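Long-range contacts in glucose dehydrogenase (Serratia sp. FS14, PDB 7CDY), which belongs to the glucose/sorbosone dehydrogenase family, adopts a beta-propeller fold and binds a calcium ion: residues V4-D9 with K340-G345; P14-F19 with I319-S324; Q115-S120 with K155-L160. All blocks are in the same frame, centred on the assembly; numbering follows the deposited sequence.

Contact 1 of 3, residues V4-D9 with K340-G345; sequences VSQLQD and KLLKVG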
# COMPACT_ATOMS: atom_id res chain seq x y z
N VAL A 4 -8.31 3.46 -22.15
CA VAL A 4 -8.93 2.97 -20.92
C VAL A 4 -10.07 2.04 -21.29
O VAL A 4 -10.96 2.42 -22.06
CB VAL A 4 -9.46 4.11 -20.02
CG1 VAL A 4 -10.09 3.52 -18.76
CG2 VAL A 4 -8.37 5.09 -19.69
N SER A 5 -10.06 0.84 -20.72
CA SER A 5 -11.16 -0.10 -20.83
C SER A 5 -11.69 -0.38 -19.43
O SER A 5 -10.92 -0.74 -18.54
CB SER A 5 -10.67 -1.42 -21.43
OG SER A 5 -11.74 -2.33 -21.59
N GLN A 6 -12.98 -0.19 -19.24
CA GLN A 6 -13.62 -0.54 -17.98
C GLN A 6 -13.93 -2.02 -18.01
O GLN A 6 -14.75 -2.48 -18.82
CB GLN A 6 -14.89 0.29 -17.78
CG GLN A 6 -15.61 -0.05 -16.49
CD GLN A 6 -16.79 0.85 -16.23
OE1 GLN A 6 -16.64 2.05 -16.06
NE2 GLN A 6 -17.97 0.26 -16.21
N LEU A 7 -13.28 -2.79 -17.14
CA LEU A 7 -13.46 -4.24 -17.12
C LEU A 7 -14.55 -4.69 -16.16
O LEU A 7 -15.12 -5.76 -16.36
CB LEU A 7 -12.16 -4.93 -16.71
CG LEU A 7 -10.92 -4.61 -17.55
CD1 LEU A 7 -9.72 -5.38 -17.02
CD2 LEU A 7 -11.17 -4.93 -19.01
N GLN A 8 -14.84 -3.90 -15.13
CA GLN A 8 -15.81 -4.31 -14.12
C GLN A 8 -16.28 -3.07 -13.38
O GLN A 8 -15.50 -2.14 -13.17
CB GLN A 8 -15.18 -5.30 -13.13
CG GLN A 8 -16.14 -5.84 -12.09
CD GLN A 8 -17.27 -6.64 -12.71
OE1 GLN A 8 -17.04 -7.53 -13.51
NE2 GLN A 8 -18.50 -6.31 -12.34
N ASP A 9 -17.54 -3.07 -12.98
CA ASP A 9 -18.11 -2.04 -12.12
C ASP A 9 -18.74 -2.67 -10.89
O ASP A 9 -18.59 -3.87 -10.65
CB ASP A 9 -19.13 -1.19 -12.90
CG ASP A 9 -20.35 -1.99 -13.34
OD1 ASP A 9 -20.36 -3.23 -13.22
OD2 ASP A 9 -21.32 -1.36 -13.82
N LYS A 340 -14.66 0.82 -9.97
CA LYS A 340 -14.34 0.24 -11.26
C LYS A 340 -12.96 -0.42 -11.25
O LYS A 340 -12.04 0.02 -10.55
CB LYS A 340 -14.33 1.32 -12.36
CG LYS A 340 -15.56 2.24 -12.39
CD LYS A 340 -16.86 1.50 -12.61
CE LYS A 340 -17.97 2.45 -13.07
NZ LYS A 340 -18.25 3.49 -12.03
N LEU A 341 -12.83 -1.47 -12.06
CA LEU A 341 -11.55 -2.03 -12.47
C LEU A 341 -11.27 -1.53 -13.88
O LEU A 341 -12.09 -1.74 -14.79
CB LEU A 341 -11.62 -3.56 -12.46
CG LEU A 341 -10.43 -4.32 -13.04
CD1 LEU A 341 -9.19 -4.15 -12.16
CD2 LEU A 341 -10.80 -5.80 -13.18
N LEU A 342 -10.13 -0.86 -14.07
CA LEU A 342 -9.77 -0.26 -15.35
C LEU A 342 -8.48 -0.88 -15.88
O LEU A 342 -7.54 -1.14 -15.12
CB LEU A 342 -9.52 1.24 -15.20
CG LEU A 342 -10.65 2.06 -14.59
CD1 LEU A 342 -10.23 3.52 -14.45
CD2 LEU A 342 -11.93 1.95 -15.41
N LYS A 343 -8.43 -1.06 -17.19
CA LYS A 343 -7.24 -1.51 -17.90
C LYS A 343 -6.74 -0.35 -18.75
O LYS A 343 -7.49 0.19 -19.58
CB LYS A 343 -7.59 -2.71 -18.77
CG LYS A 343 -6.44 -3.31 -19.55
CD LYS A 343 -6.97 -4.49 -20.36
CE LYS A 343 -6.06 -4.84 -21.52
NZ LYS A 343 -6.60 -5.98 -22.32
N VAL A 344 -5.50 0.03 -18.50
CA VAL A 344 -4.96 1.28 -19.09
C VAL A 344 -3.69 1.01 -19.88
O VAL A 344 -2.83 0.34 -19.41
CB VAL A 344 -4.69 2.32 -17.99
CG1 VAL A 344 -4.15 3.59 -18.60
CG2 VAL A 344 -5.94 2.62 -17.19
N GLY A 345 -3.65 1.57 -21.08
CA GLY A 345 -2.50 1.42 -21.99
C GLY A 345 -2.05 2.76 -22.54
O GLY A 345 -2.76 3.69 -22.49
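K340 CD lies above the flat amide of Q6, 3.7 Å from Q6 CD, where the N-terminal strand pairs antiparallel with the C-terminal strand in the "velcro" closure of a beta-propeller. K340 CE reaches Q6 OE1 at 3.3 Å, while K340 NZ turns to D338 O. D9 meets the same chain roughly at right angles to the Q6 amide, its CB touching K340 CD at 3.5 Å. The Q8 chain bends at chi2 and turns NE2 to donate to D9 O, which lies nearly in the amide plane.

V4, S5 and Q6 face V344, K343 and L342, and S5 and K343 exchange two bonds, S5 N to K343 O and K343 N to S5 O, both 2.9 Å. On the face of V4 and Q6, L342 CD2 packs against V4 CG1 (4.1 Å). L7 holds CG anti to its carbonyl carbon (chi1 -55°), with CD1 against K343 CB at 3.8 Å; W38 of strand 34-39 touches L7, Q8 and L341 on the other face, that of S5, Q8, L341 and K343. A classic beta bulge then sets L7 and Q8 together opposite L341: L7 N donates to L341 O (2.8 Å), and L341 N donates to Q8 O (3.0 Å).

Contact 2 of 3, residues P14-F19 with I319-S324; sequences PWSLAF and IREVRS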
# COMPACT_ATOMS: atom_id res chain seq x y z
N PRO A 14 -13.37 -0.60 -3.73
CA PRO A 14 -12.28 -1.57 -3.89
C PRO A 14 -10.96 -0.95 -3.46
O PRO A 14 -10.75 0.26 -3.57
CB PRO A 14 -12.29 -1.87 -5.40
CG PRO A 14 -12.82 -0.59 -6.01
CD PRO A 14 -13.85 -0.08 -5.02
N TRP A 15 -10.07 -1.79 -2.93
CA TRP A 15 -8.86 -1.26 -2.30
C TRP A 15 -7.59 -1.83 -2.89
O TRP A 15 -6.63 -1.09 -3.09
CB TRP A 15 -8.89 -1.52 -0.78
CG TRP A 15 -8.10 -0.52 0.04
CD1 TRP A 15 -8.56 0.66 0.56
CD2 TRP A 15 -6.73 -0.63 0.43
NE1 TRP A 15 -7.55 1.29 1.25
CE2 TRP A 15 -6.42 0.51 1.21
CE3 TRP A 15 -5.73 -1.60 0.23
CZ2 TRP A 15 -5.15 0.72 1.77
CZ3 TRP A 15 -4.48 -1.39 0.79
CH2 TRP A 15 -4.20 -0.24 1.55
N SER A 16 -7.56 -3.12 -3.19
CA SER A 16 -6.34 -3.79 -3.64
C SER A 16 -6.70 -4.77 -4.74
O SER A 16 -7.78 -5.35 -4.75
CB SER A 16 -5.72 -4.57 -2.46
OG SER A 16 -4.52 -5.26 -2.80
N LEU A 17 -5.76 -4.97 -5.65
CA LEU A 17 -5.87 -6.07 -6.60
C LEU A 17 -4.54 -6.79 -6.73
O LEU A 17 -3.48 -6.21 -6.51
CB LEU A 17 -6.39 -5.63 -7.98
CG LEU A 17 -5.40 -4.96 -8.92
CD1 LEU A 17 -4.69 -5.96 -9.84
CD2 LEU A 17 -6.11 -3.89 -9.75
N ALA A 18 -4.63 -8.04 -7.16
CA ALA A 18 -3.43 -8.85 -7.37
C ALA A 18 -3.69 -9.88 -8.45
O ALA A 18 -4.72 -10.55 -8.45
CB ALA A 18 -3.02 -9.57 -6.09
N PHE A 19 -2.75 -10.00 -9.38
CA PHE A 19 -2.88 -11.00 -10.43
C PHE A 19 -2.52 -12.39 -9.92
O PHE A 19 -1.59 -12.56 -9.12
CB PHE A 19 -1.97 -10.64 -11.61
CG PHE A 19 -2.61 -9.71 -12.58
CD1 PHE A 19 -2.56 -8.34 -12.39
CD2 PHE A 19 -3.29 -10.19 -13.69
CE1 PHE A 19 -3.15 -7.47 -13.28
CE2 PHE A 19 -3.89 -9.33 -14.59
CZ PHE A 19 -3.82 -7.97 -14.38
N ILE A 319 -8.22 7.40 -7.96
CA ILE A 319 -7.42 6.22 -8.28
C ILE A 319 -6.80 5.67 -7.00
O ILE A 319 -5.94 6.31 -6.39
CB ILE A 319 -6.37 6.51 -9.36
CG1 ILE A 319 -7.02 7.06 -10.64
CG2 ILE A 319 -5.58 5.24 -9.67
CD1 ILE A 319 -8.20 6.24 -11.15
N ARG A 320 -7.25 4.48 -6.60
CA ARG A 320 -6.89 3.86 -5.33
C ARG A 320 -5.76 2.85 -5.45
O ARG A 320 -4.96 2.69 -4.52
CB ARG A 320 -8.13 3.17 -4.76
CG ARG A 320 -7.91 2.13 -3.65
CD ARG A 320 -7.48 2.74 -2.32
NE ARG A 320 -8.53 3.53 -1.67
CZ ARG A 320 -8.32 4.36 -0.65
NH1 ARG A 320 -7.10 4.51 -0.16
NH2 ARG A 320 -9.32 5.04 -0.14
N GLU A 321 -5.68 2.15 -6.58
CA GLU A 321 -4.75 1.03 -6.74
C GLU A 321 -4.18 1.07 -8.14
O GLU A 321 -4.88 1.43 -9.09
CB GLU A 321 -5.49 -0.30 -6.53
CG GLU A 321 -4.65 -1.58 -6.79
CD GLU A 321 -3.60 -1.83 -5.72
OE1 GLU A 321 -2.79 -0.92 -5.43
OE2 GLU A 321 -3.56 -2.94 -5.15
N VAL A 322 -2.89 0.71 -8.26
CA VAL A 322 -2.20 0.62 -9.54
C VAL A 322 -1.34 -0.64 -9.53
O VAL A 322 -0.51 -0.81 -8.63
CB VAL A 322 -1.26 1.82 -9.75
CG1 VAL A 322 -0.68 1.79 -11.15
CG2 VAL A 322 -1.95 3.14 -9.47
N ARG A 323 -1.51 -1.50 -10.53
CA ARG A 323 -0.62 -2.65 -10.68
C ARG A 323 -0.19 -2.78 -12.13
O ARG A 323 -0.96 -2.50 -13.05
CB ARG A 323 -1.28 -3.97 -10.22
CG ARG A 323 -1.71 -4.00 -8.77
CD ARG A 323 -0.55 -4.15 -7.77
NE ARG A 323 -1.06 -3.98 -6.41
CZ ARG A 323 -0.34 -3.80 -5.30
NH1 ARG A 323 0.99 -3.77 -5.36
NH2 ARG A 323 -0.97 -3.64 -4.15
N SER A 324 1.05 -3.23 -12.33
CA SER A 324 1.55 -3.50 -13.67
C SER A 324 1.23 -4.95 -14.01
O SER A 324 1.73 -5.87 -13.34
CB SER A 324 3.05 -3.24 -13.73
OG SER A 324 3.56 -3.35 -15.06
O HOH W 1 -11.04 2.17 -1.48
O HOH W 2 -4.66 0.73 -2.37
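This contact joins the innermost strands of the last and first blades of the beta-propeller, close to the middle of the molecule. Strands 14-19 and 319-324 run almost parallel, 5° apart with their axes 6.1 Å from one another, and are bridged by side chains and water in place of backbone pairing. A classic beta bulge, in which R320 and E321 both face L333, lets these two consecutive residues point toward 14-19.

R320 lays its chain over the W15 indole. Its CD makes a CH-pi contact 3.9 Å from the centroid of the five-membered ring, and its guanidinium continues across the rim with W15 NE1 over one face, the two planes only 20° apart. Bends at chi2 and chi3 fold R320 into this position, and D335 forms a salt bridge with its NH2. A water above the same indole face donates to W15 O and to R320 O, closing the gap between the backbones.

Further along, E321 OE2 is gripped from two directions. L17 N donates to its anti lone pair at 3.0 Å, while R323 NH2 meets the syn side, tilted out of the carboxylate plane, in a 2.9 Å salt bridge. E321 OE1 is paired with K128, and R323 NH2 also with E64, which accepts from S16 OG as well. The L17 and R323 side chains run antiparallel alongside one another. With L17 CG held between its backbone N and carbonyl carbon (chi1 78°), CD1 packs on R323 CG at 3.7 Å. R323 NE adds weak bonds to E321 OE2 and to L17 O, the latter at 3.3 Å.

Contact 3 of 3, residues Q115-S120 with K155-L160; sequences QQPKLS and KLQGKL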
# COMPACT_ATOMS: atom_id res chain seq x y z
N GLN A 115 -0.28 -4.89 14.32
CA GLN A 115 0.15 -3.60 14.84
C GLN A 115 -0.26 -3.49 16.30
O GLN A 115 -1.42 -3.74 16.66
CB GLN A 115 -0.54 -2.52 14.02
CG GLN A 115 -0.18 -1.11 14.42
CD GLN A 115 -0.78 -0.08 13.48
OE1 GLN A 115 -1.97 -0.12 13.15
NE2 GLN A 115 0.06 0.84 13.03
N GLN A 116 0.69 -3.11 17.16
CA GLN A 116 0.42 -2.88 18.56
C GLN A 116 1.17 -1.63 18.99
O GLN A 116 2.29 -1.39 18.52
CB GLN A 116 0.89 -4.05 19.42
CG GLN A 116 0.14 -5.34 19.18
CD GLN A 116 -1.30 -5.30 19.67
OE1 GLN A 116 -1.77 -4.29 20.18
NE2 GLN A 116 -2.00 -6.41 19.50
N PRO A 117 0.59 -0.81 19.87
CA PRO A 117 -0.79 -0.94 20.36
C PRO A 117 -1.79 -0.63 19.26
O PRO A 117 -1.42 -0.17 18.18
CB PRO A 117 -0.86 0.13 21.46
CG PRO A 117 0.16 1.16 21.05
CD PRO A 117 1.28 0.36 20.43
N LYS A 118 -3.06 -0.92 19.50
CA LYS A 118 -4.13 -0.51 18.59
C LYS A 118 -4.61 0.87 19.01
O LYS A 118 -5.11 1.04 20.12
CB LYS A 118 -5.28 -1.52 18.65
CG LYS A 118 -4.96 -2.90 18.09
CD LYS A 118 -6.13 -3.85 18.33
CE LYS A 118 -5.88 -5.25 17.78
NZ LYS A 118 -5.98 -5.25 16.29
N LEU A 119 -4.45 1.87 18.12
CA LEU A 119 -4.78 3.24 18.47
C LEU A 119 -5.75 3.92 17.51
O LEU A 119 -6.09 5.08 17.74
CB LEU A 119 -3.52 4.10 18.57
CG LEU A 119 -2.49 3.67 19.63
CD1 LEU A 119 -1.23 4.52 19.54
CD2 LEU A 119 -3.07 3.74 21.03
N SER A 120 -6.18 3.25 16.45
CA SER A 120 -7.01 3.90 15.44
C SER A 120 -8.49 3.86 15.81
O SER A 120 -8.98 2.89 16.39
CB SER A 120 -6.83 3.21 14.09
OG SER A 120 -7.56 3.89 13.08
N LYS A 155 6.54 1.39 19.54
CA LYS A 155 5.19 1.35 18.99
C LYS A 155 5.24 1.07 17.50
O LYS A 155 6.12 1.58 16.80
CB LYS A 155 4.45 2.66 19.28
CG LYS A 155 4.18 2.82 20.78
CD LYS A 155 3.35 4.02 21.13
CE LYS A 155 3.24 4.13 22.65
NZ LYS A 155 2.92 5.51 23.07
N LEU A 156 4.30 0.27 17.01
CA LEU A 156 4.28 -0.12 15.60
C LEU A 156 3.51 0.87 14.72
O LEU A 156 3.21 0.56 13.55
CB LEU A 156 3.80 -1.56 15.45
CG LEU A 156 4.82 -2.55 16.01
CD1 LEU A 156 4.19 -3.91 16.20
CD2 LEU A 156 6.04 -2.65 15.10
N GLN A 157 3.23 2.06 15.22
CA GLN A 157 2.63 3.12 14.44
C GLN A 157 3.67 3.80 13.57
O GLN A 157 4.77 4.12 14.03
CB GLN A 157 2.07 4.17 15.40
CG GLN A 157 0.66 3.89 15.90
CD GLN A 157 0.61 2.71 16.84
OE1 GLN A 157 1.55 2.48 17.63
NE2 GLN A 157 -0.47 1.95 16.76
N GLY A 158 3.30 4.10 12.33
CA GLY A 158 4.17 4.89 11.46
C GLY A 158 5.48 4.20 11.13
O GLY A 158 6.52 4.86 11.03
N LYS A 159 5.43 2.89 10.98
CA LYS A 159 6.61 2.07 10.74
C LYS A 159 6.43 1.29 9.44
O LYS A 159 5.31 0.93 9.06
CB LYS A 159 6.79 1.03 11.85
CG LYS A 159 6.78 1.58 13.27
CD LYS A 159 7.95 2.51 13.48
CE LYS A 159 8.18 2.91 14.94
NZ LYS A 159 7.16 3.89 15.43
N LEU A 160 7.54 1.05 8.76
CA LEU A 160 7.64 -0.01 7.78
C LEU A 160 8.25 -1.21 8.49
O LEU A 160 9.25 -1.07 9.19
CB LEU A 160 8.53 0.43 6.62
CG LEU A 160 8.74 -0.53 5.46
CD1 LEU A 160 7.42 -0.99 4.88
CD2 LEU A 160 9.58 0.13 4.38
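Q157 slips its amide between Q115 and L119, joining two loops of the beta-propeller: the one that leaves strand 109-114 and the one that leads into strand 160-163. The chains of Q115 and Q157 cross at about a right angle, yet their amide planes are only 13° apart, in an offset overlap with Q115 CD 3.9 Å from Q157 NE2. Over the opposite face of the Q157 amide stands L119 CD1, 3.7 Å from Q157 CD. A bend at chi2 (70°) carries the Q157 amide into this slot.

There Q157 NE2 donates to P117 O at 2.7 Å, with that oxygen almost in the amide plane, and also to N144 OD1. Its OE1, buried here and without a hydrogen-bond partner in the model, rests against P117 CD at 3.5 Å. P117 follows a cis peptide bond, and the same CD packs crosswise on K155 CG.

Backbone bonding runs alongside: L156 N donates to Q116 O at 3.0 Å. Q115, its chain extended, sends NE2 to L156 O along a straight N-H but from above the carbonyl plane, while T92 N and N144 ND2 hold its OE1. Within 155-160, K159 folds back on its own loop, NZ donating to K155 O at 2.9 Å and to Q157 O at 2.8 Å.

How the contacts relate
Contacts 1 and 2 share the long strand 3-19, which finishes the last blade with its first half and starts the first blade with its second. Their centres are 11 Å apart and they touch directly, L341 CD1 of contact 1 packing on L17 CD2 of contact 2 at 3.9 Å, so the ring closure continues from the outer strands inward. Contact 3 lies across the chain's centre from contact 1, about 34 Å from it between centres, and about 24 Å between centres from contact 2, with nearest atoms about 12 Å apart. The calcium ion, bound by E217 and Y227, has no ligating residue in any of the six segments.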